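Local coordinates for apoptosis regulator Bcl-2 homolog (Murid herpesvirus 4, PDB 4MI8), which mimics host Bcl-2 to protect infected cells from apoptosis and inhibits starvation-induced autophagy by binding host Beclin 1, at residues I42-R50 / V90-Y98; W68-T77 / D112-F123. All blocks are in the same frame, centred on the assembly; numbering follows the deposited sequence.

Contact 1 (I42-R50 / V90-Y98); sequences IITLTQEFR and VGFFDVGRY
In this helical Bcl-2 fold, segment 42-50 of helix 33-56 crosses segment 90-98 of helix 86-103 at 92°, and R50, D94 and R97 form a salt-bridge network where they meet. R50 takes hold of the D94 carboxylate side-on with two nitrogens. NE gives the straighter bond, 2.6 Å to D94 OD2, and lies on its syn side. NH2 reaches D94 OD1 at 2.8 Å from above the carboxylate plane. R97, one turn further along the helix of D94, gives its NH2 to the same OD1 from the other face. The R50 guanidinium also stacks on that of R97, centres 4.1 Å apart, and the shared carboxylate probably offsets their like charges. D94 OD2 has a further hydrogen bond, to Y61 OH.

T46 is a knob in a hole formed by V90, F93, D94 and R97. Its CG2, anti to the carbonyl carbon, enters the hole, while OG1 turns back to bond I43 O. F49 lays its ring over the backbone of G91, with G91 CA 3.7 Å from the ring centroid. V90 CG1 touches F49 CB. F49 and V90 also pack on side chains of the bound BH3 peptide, so this crossing lies beside the peptide. At the other end of the contact, I42 CG2 sits over the face of the F93 ring, 3.6 Å from F93 CG.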
# COMPACT_ATOMS: atom_id res chain seq x y z
N ILE A 42 -1.09 -3.62 -8.63
CA ILE A 42 -1.13 -2.78 -7.44
C ILE A 42 -0.10 -1.67 -7.56
O ILE A 42 -0.41 -0.55 -7.22
CB ILE A 42 -0.90 -3.61 -6.20
CG1 ILE A 42 -2.12 -4.55 -6.04
CG2 ILE A 42 -0.77 -2.69 -4.93
CD1 ILE A 42 -1.70 -5.65 -5.07
N ILE A 43 1.10 -1.93 -8.08
CA ILE A 43 2.06 -0.83 -8.18
C ILE A 43 1.48 0.23 -9.14
O ILE A 43 1.53 1.42 -8.82
CB ILE A 43 3.40 -1.26 -8.77
CG1 ILE A 43 4.13 -2.20 -7.83
CG2 ILE A 43 4.22 0.00 -9.13
CD1 ILE A 43 5.36 -2.89 -8.41
N THR A 44 0.89 -0.19 -10.25
CA THR A 44 0.28 0.79 -11.23
C THR A 44 -0.85 1.62 -10.55
O THR A 44 -0.89 2.82 -10.69
CB THR A 44 -0.31 0.04 -12.40
OG1 THR A 44 0.72 -0.69 -13.02
CG2 THR A 44 -0.93 0.91 -13.33
N LEU A 45 -1.75 0.99 -9.77
CA LEU A 45 -2.79 1.78 -9.07
C LEU A 45 -2.10 2.78 -8.13
O LEU A 45 -2.45 3.97 -8.08
CB LEU A 45 -3.77 0.87 -8.30
CG LEU A 45 -4.52 -0.08 -9.28
CD1 LEU A 45 -5.32 -1.20 -8.60
CD2 LEU A 45 -5.37 0.75 -10.20
N THR A 46 -1.07 2.33 -7.39
CA THR A 46 -0.40 3.28 -6.48
C THR A 46 0.23 4.43 -7.21
O THR A 46 0.23 5.55 -6.72
CB THR A 46 0.62 2.63 -5.48
OG1 THR A 46 1.75 2.08 -6.17
CG2 THR A 46 -0.01 1.51 -4.57
N GLN A 47 0.78 4.19 -8.39
CA GLN A 47 1.38 5.27 -9.15
C GLN A 47 0.33 6.25 -9.60
O GLN A 47 0.55 7.45 -9.59
CB GLN A 47 2.20 4.71 -10.31
CG GLN A 47 3.53 4.07 -9.84
CD GLN A 47 4.21 3.27 -10.93
OE1 GLN A 47 3.52 2.66 -11.75
NE2 GLN A 47 5.57 3.22 -10.93
N GLU A 48 -0.83 5.75 -9.96
CA GLU A 48 -1.93 6.62 -10.37
C GLU A 48 -2.42 7.45 -9.17
O GLU A 48 -2.68 8.67 -9.26
CB GLU A 48 -3.11 5.79 -10.82
CG GLU A 48 -3.06 5.39 -12.24
CD GLU A 48 -2.95 6.61 -13.17
OE1 GLU A 48 -3.90 7.42 -13.22
OE2 GLU A 48 -1.91 6.78 -13.86
N PHE A 49 -2.54 6.77 -8.03
CA PHE A 49 -3.00 7.44 -6.80
C PHE A 49 -1.96 8.54 -6.40
O PHE A 49 -2.31 9.66 -6.08
CB PHE A 49 -3.09 6.40 -5.72
CG PHE A 49 -3.49 6.94 -4.37
CD1 PHE A 49 -2.51 7.52 -3.51
CD2 PHE A 49 -4.84 6.75 -3.88
CE1 PHE A 49 -2.91 7.96 -2.23
CE2 PHE A 49 -5.19 7.20 -2.60
CZ PHE A 49 -4.24 7.82 -1.77
N ARG A 50 -0.68 8.23 -6.45
CA ARG A 50 0.39 9.23 -6.19
C ARG A 50 0.39 10.43 -7.14
O ARG A 50 0.64 11.54 -6.70
CB ARG A 50 1.77 8.55 -6.23
CG ARG A 50 2.88 9.47 -5.73
CD ARG A 50 2.88 9.55 -4.19
NE ARG A 50 3.22 8.23 -3.58
CZ ARG A 50 4.46 7.77 -3.44
NH1 ARG A 50 5.49 8.59 -3.76
NH2 ARG A 50 4.73 6.55 -2.90
N VAL A 90 -5.86 1.29 -2.19
CA VAL A 90 -4.73 1.63 -2.99
C VAL A 90 -3.84 2.63 -2.23
O VAL A 90 -2.65 2.54 -2.26
CB VAL A 90 -5.20 2.31 -4.29
CG1 VAL A 90 -4.01 2.94 -5.04
CG2 VAL A 90 -6.01 1.32 -5.13
N GLY A 91 -4.42 3.57 -1.52
CA GLY A 91 -3.66 4.51 -0.66
C GLY A 91 -2.80 3.78 0.39
O GLY A 91 -1.64 4.18 0.66
N PHE A 92 -3.39 2.74 1.03
CA PHE A 92 -2.70 1.86 1.97
C PHE A 92 -1.42 1.28 1.30
O PHE A 92 -0.28 1.26 1.86
CB PHE A 92 -3.72 0.80 2.41
CG PHE A 92 -3.14 -0.48 3.00
CD1 PHE A 92 -2.79 -1.52 2.18
CD2 PHE A 92 -3.15 -0.69 4.40
CE1 PHE A 92 -2.40 -2.75 2.73
CE2 PHE A 92 -2.72 -1.91 4.96
CZ PHE A 92 -2.34 -2.95 4.11
N PHE A 93 -1.59 0.78 0.09
CA PHE A 93 -0.42 0.22 -0.55
C PHE A 93 0.56 1.29 -0.91
O PHE A 93 1.75 1.01 -0.97
CB PHE A 93 -0.82 -0.61 -1.80
CG PHE A 93 -1.24 -2.03 -1.46
CD1 PHE A 93 -0.27 -2.97 -1.05
CD2 PHE A 93 -2.62 -2.42 -1.51
CE1 PHE A 93 -0.67 -4.26 -0.71
CE2 PHE A 93 -3.02 -3.76 -1.12
CZ PHE A 93 -2.07 -4.66 -0.73
N ASP A 94 0.09 2.51 -1.24
CA ASP A 94 1.08 3.56 -1.69
C ASP A 94 1.82 4.03 -0.50
O ASP A 94 2.98 4.49 -0.60
CB ASP A 94 0.36 4.78 -2.27
CG ASP A 94 1.29 5.71 -2.99
OD1 ASP A 94 2.31 5.22 -3.57
OD2 ASP A 94 1.02 6.95 -3.06
N VAL A 95 1.14 4.05 0.66
CA VAL A 95 1.93 4.34 1.90
C VAL A 95 3.05 3.32 2.11
O VAL A 95 4.24 3.70 2.36
CB VAL A 95 1.04 4.45 3.14
CG1 VAL A 95 1.92 4.42 4.39
CG2 VAL A 95 0.10 5.69 2.96
N GLY A 96 2.71 2.03 1.98
CA GLY A 96 3.74 0.97 2.12
C GLY A 96 4.82 1.11 1.03
O GLY A 96 6.00 0.84 1.29
N ARG A 97 4.44 1.51 -0.19
CA ARG A 97 5.43 1.70 -1.24
C ARG A 97 6.36 2.85 -0.92
O ARG A 97 7.55 2.75 -1.20
CB ARG A 97 4.76 1.98 -2.58
CG ARG A 97 5.76 2.18 -3.70
CD ARG A 97 5.13 2.33 -5.12
NE ARG A 97 4.30 3.54 -5.23
CZ ARG A 97 4.63 4.60 -6.00
NH1 ARG A 97 5.72 4.60 -6.75
NH2 ARG A 97 3.83 5.64 -6.10
N TYR A 98 5.80 3.95 -0.36
CA TYR A 98 6.60 5.10 0.04
C TYR A 98 7.63 4.62 1.08
O TYR A 98 8.82 4.85 0.89
CB TYR A 98 5.76 6.22 0.69
CG TYR A 98 6.63 7.45 1.00
CD1 TYR A 98 6.87 8.41 -0.00
CD2 TYR A 98 7.25 7.66 2.26
CE1 TYR A 98 7.68 9.53 0.23
CE2 TYR A 98 8.05 8.79 2.51
CZ TYR A 98 8.26 9.72 1.47
OH TYR A 98 9.04 10.86 1.60

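Contact 2 (W68-T77 / D112-F123); sequences WKRDLSKLFT and DHELLNDCMTHF
The F123 ring has F76 CB over one face and T77 CG2 at its edge, in its plane. F76 also turns the edge of its own ring toward the F123 face, an edge-to-face pair with centroids 5.4 Å apart and planes at 57°. These groups pack helix 68-81 beside helix 111-126 in the helical bundle of the Bcl-2 fold. The F76 ring has L72 CD1 over one face and the sulfur of C119 at its edge. C119 SG lies 3.8 Å from F76 CE2 in a sulfur-aromatic contact. With chi1 at 170° the thiol of C119 swings away from its own backbone N and toward F76. M120 CG touches F76 CZ obliquely. The W68 ring carries K69 CD over one face, and its six-membered ring comes obliquely against the start of the partner helix, with W68 CH2 3.6 Å from D112 O.

Segments 68-77 and 112-123 run 21° from parallel, their axes 10.7 Å apart at closest. Side chains span this gap, and no hydrogen bond crosses it. Helix 68-81 is kinked at S73 and K74, whose N atoms lack the usual bond to the turn before. W68, L72 and F76 point toward helix 111-126, and they also touch V103, V95 and F92 of helix 86-103. The bent K69 chain brings CE and NZ against L115 CD2. N117, on another side of its helix, bonds T16 of helix 8-23 through ND2. Between W68 and F76, L72 CD2 meets L116 CD1 at 3.4 Å, tighter than usual for two methyl groups.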
# COMPACT_ATOMS: atom_id res chain seq x y z
N TRP A 68 6.91 6.08 10.83
CA TRP A 68 6.05 4.94 10.55
C TRP A 68 6.18 3.90 11.61
O TRP A 68 5.21 3.23 11.97
CB TRP A 68 6.42 4.33 9.21
CG TRP A 68 7.70 3.52 9.22
CD1 TRP A 68 8.99 3.97 9.00
CD2 TRP A 68 7.83 2.05 9.42
NE1 TRP A 68 9.88 2.94 9.04
CE2 TRP A 68 9.26 1.76 9.28
CE3 TRP A 68 6.95 1.02 9.66
CZ2 TRP A 68 9.76 0.47 9.43
CZ3 TRP A 68 7.46 -0.27 9.79
CH2 TRP A 68 8.84 -0.54 9.67
N LYS A 69 7.39 3.74 12.11
CA LYS A 69 7.66 2.84 13.23
C LYS A 69 6.55 2.65 14.29
O LYS A 69 6.03 1.53 14.46
CB LYS A 69 9.00 3.20 13.87
CG LYS A 69 10.23 2.78 13.07
CD LYS A 69 10.44 1.28 12.90
CE LYS A 69 9.70 0.39 13.91
NZ LYS A 69 8.38 -0.02 13.33
N ARG A 70 6.16 3.75 14.97
CA ARG A 70 5.10 3.73 16.00
C ARG A 70 3.72 4.15 15.48
O ARG A 70 2.71 3.76 16.05
CB ARG A 70 5.52 4.59 17.20
CG ARG A 70 4.66 4.44 18.47
CD ARG A 70 5.34 4.87 19.80
NE ARG A 70 4.37 5.10 20.89
CZ ARG A 70 4.66 5.33 22.17
NH1 ARG A 70 5.91 5.36 22.61
NH2 ARG A 70 3.69 5.53 23.05
N ASP A 71 3.70 4.91 14.39
CA ASP A 71 2.48 5.54 13.86
C ASP A 71 1.80 4.85 12.68
O ASP A 71 0.68 5.25 12.31
CB ASP A 71 2.79 6.97 13.39
CG ASP A 71 3.42 7.83 14.49
OD1 ASP A 71 3.46 7.41 15.67
OD2 ASP A 71 3.87 8.95 14.14
N LEU A 72 2.47 3.87 12.07
CA LEU A 72 1.94 3.32 10.83
C LEU A 72 0.56 2.79 11.07
O LEU A 72 -0.34 3.07 10.29
CB LEU A 72 2.85 2.27 10.16
CG LEU A 72 2.60 2.10 8.63
CD1 LEU A 72 2.34 3.42 7.90
CD2 LEU A 72 3.75 1.39 7.96
N SER A 73 0.36 2.07 12.16
CA SER A 73 -0.94 1.42 12.38
C SER A 73 -2.04 2.45 12.69
O SER A 73 -3.26 2.21 12.48
CB SER A 73 -0.84 0.35 13.47
OG SER A 73 -0.00 0.78 14.55
N LYS A 74 -1.60 3.63 13.13
CA LYS A 74 -2.51 4.74 13.46
C LYS A 74 -2.96 5.35 12.10
O LYS A 74 -4.17 5.40 11.79
CB LYS A 74 -1.79 5.73 14.39
CG LYS A 74 -2.58 6.30 15.57
CD LYS A 74 -2.73 5.32 16.71
CE LYS A 74 -2.96 6.08 18.03
NZ LYS A 74 -3.57 5.36 19.20
N LEU A 75 -1.98 5.73 11.25
CA LEU A 75 -2.31 6.12 9.88
C LEU A 75 -3.29 5.13 9.26
O LEU A 75 -4.34 5.56 8.77
CB LEU A 75 -1.10 6.27 8.98
CG LEU A 75 -1.44 6.70 7.51
CD1 LEU A 75 -2.23 8.01 7.43
CD2 LEU A 75 -0.12 6.84 6.80
N PHE A 76 -2.99 3.82 9.35
CA PHE A 76 -3.82 2.82 8.62
C PHE A 76 -5.22 2.86 9.15
O PHE A 76 -6.19 2.86 8.38
CB PHE A 76 -3.28 1.38 8.64
CG PHE A 76 -2.04 1.14 7.79
CD1 PHE A 76 -1.75 1.92 6.62
CD2 PHE A 76 -1.17 0.12 8.12
CE1 PHE A 76 -0.60 1.63 5.83
CE2 PHE A 76 -0.03 -0.14 7.37
CZ PHE A 76 0.25 0.60 6.21
N THR A 77 -5.36 2.89 10.49
CA THR A 77 -6.70 2.93 11.06
C THR A 77 -7.52 4.20 10.67
O THR A 77 -8.71 4.07 10.34
CB THR A 77 -6.72 2.58 12.60
OG1 THR A 77 -5.66 3.29 13.26
CG2 THR A 77 -6.51 1.03 12.84
N ASP A 112 13.37 -4.52 9.07
CA ASP A 112 12.30 -3.52 9.06
C ASP A 112 11.33 -3.71 7.90
O ASP A 112 10.13 -3.46 8.07
CB ASP A 112 12.85 -2.12 8.93
CG ASP A 112 13.38 -1.59 10.22
OD1 ASP A 112 13.12 -2.22 11.27
OD2 ASP A 112 14.05 -0.53 10.18
N HIS A 113 11.84 -4.11 6.73
CA HIS A 113 10.95 -4.56 5.68
C HIS A 113 10.01 -5.63 6.12
O HIS A 113 8.82 -5.60 5.80
CB HIS A 113 11.71 -5.09 4.51
CG HIS A 113 12.40 -4.04 3.72
ND1 HIS A 113 13.56 -3.49 4.10
CD2 HIS A 113 12.08 -3.47 2.48
CE1 HIS A 113 13.96 -2.60 3.16
NE2 HIS A 113 13.05 -2.60 2.17
N GLU A 114 10.54 -6.59 6.90
CA GLU A 114 9.75 -7.71 7.42
C GLU A 114 8.71 -7.23 8.38
O GLU A 114 7.64 -7.75 8.42
CB GLU A 114 10.66 -8.79 8.04
CG GLU A 114 11.23 -9.74 6.97
CD GLU A 114 12.43 -10.61 7.43
OE1 GLU A 114 13.02 -10.36 8.53
OE2 GLU A 114 12.80 -11.56 6.69
N LEU A 115 9.04 -6.19 9.12
CA LEU A 115 8.13 -5.53 10.07
C LEU A 115 7.03 -4.74 9.36
O LEU A 115 5.82 -4.82 9.68
CB LEU A 115 8.99 -4.56 10.87
CG LEU A 115 8.61 -4.35 12.30
CD1 LEU A 115 8.98 -5.62 13.10
CD2 LEU A 115 9.38 -3.10 12.71
N LEU A 116 7.44 -3.98 8.35
CA LEU A 116 6.49 -3.35 7.41
C LEU A 116 5.51 -4.39 6.82
O LEU A 116 4.28 -4.20 6.84
CB LEU A 116 7.25 -2.60 6.31
CG LEU A 116 6.31 -1.85 5.35
CD1 LEU A 116 5.45 -0.81 6.08
CD2 LEU A 116 7.17 -1.27 4.24
N ASN A 117 6.07 -5.50 6.33
CA ASN A 117 5.29 -6.62 5.80
C ASN A 117 4.21 -7.08 6.76
O ASN A 117 3.04 -7.09 6.38
CB ASN A 117 6.21 -7.74 5.40
CG ASN A 117 5.52 -8.81 4.49
OD1 ASN A 117 4.34 -8.82 4.25
ND2 ASN A 117 6.31 -9.73 4.03
N ASP A 118 4.62 -7.41 8.01
CA ASP A 118 3.77 -7.96 9.04
C ASP A 118 2.63 -7.06 9.36
O ASP A 118 1.46 -7.47 9.36
CB ASP A 118 4.56 -8.20 10.36
CG ASP A 118 5.49 -9.38 10.27
OD1 ASP A 118 5.51 -10.02 9.19
OD2 ASP A 118 6.20 -9.67 11.27
N CYS A 119 3.01 -5.83 9.70
CA CYS A 119 2.06 -4.76 9.97
C CYS A 119 1.02 -4.65 8.81
O CYS A 119 -0.24 -4.79 9.07
CB CYS A 119 2.79 -3.42 10.14
SG CYS A 119 1.68 -1.98 10.20
N MET A 120 1.52 -4.50 7.56
CA MET A 120 0.55 -4.36 6.43
C MET A 120 -0.26 -5.61 6.29
O MET A 120 -1.48 -5.53 6.08
CB MET A 120 1.22 -4.01 5.09
CG MET A 120 1.73 -2.58 5.05
SD MET A 120 2.58 -2.26 3.47
CE MET A 120 1.14 -2.25 2.39
N THR A 121 0.38 -6.77 6.41
CA THR A 121 -0.30 -8.05 6.27
C THR A 121 -1.29 -8.29 7.41
O THR A 121 -2.35 -8.88 7.21
CB THR A 121 0.69 -9.22 6.22
OG1 THR A 121 1.62 -9.02 5.15
CG2 THR A 121 -0.04 -10.54 6.01
N HIS A 122 -0.94 -7.82 8.61
CA HIS A 122 -1.78 -8.00 9.77
C HIS A 122 -2.96 -7.08 9.75
O HIS A 122 -4.02 -7.38 10.34
CB HIS A 122 -0.97 -7.78 11.05
CG HIS A 122 0.10 -8.82 11.27
ND1 HIS A 122 1.18 -8.59 12.04
CD2 HIS A 122 0.23 -10.12 10.80
CE1 HIS A 122 1.96 -9.68 12.06
NE2 HIS A 122 1.38 -10.62 11.30
N PHE A 123 -2.81 -5.95 9.07
CA PHE A 123 -3.85 -4.99 8.98
C PHE A 123 -4.77 -5.37 7.85
O PHE A 123 -5.99 -5.33 8.02
CB PHE A 123 -3.27 -3.58 8.81
CG PHE A 123 -4.31 -2.52 8.86
CD1 PHE A 123 -5.20 -2.36 7.79
CD2 PHE A 123 -4.49 -1.73 10.02
CE1 PHE A 123 -6.23 -1.42 7.82
CE2 PHE A 123 -5.49 -0.76 10.05
CZ PHE A 123 -6.36 -0.59 8.94

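How the contacts relate
The two contacts lie about 15 Å apart, centre to centre, in one Bcl-2-like helical domain. Their segments alternate along the chain: 42-50, 68-77, 90-98, then 112-123. Helix 86-103 joins them. One side of it crosses helix 33-56 in contact 1. F92 and V95, and the backbone of G96, meet contact 2. There F92 CD2 packs on F76 CD1 at 3.7 Å, V95 CG1 on L72 CD1, and G96 CA on M120 SD. Helix 86-103 is thus the core of the bundle, packed against all four other helices. Both contacts border the bound Beclin 1 peptide, through V90 and V95 of contact 1 and L75 of contact 2, consistent with the BH3-binding groove of Bcl-2 proteins.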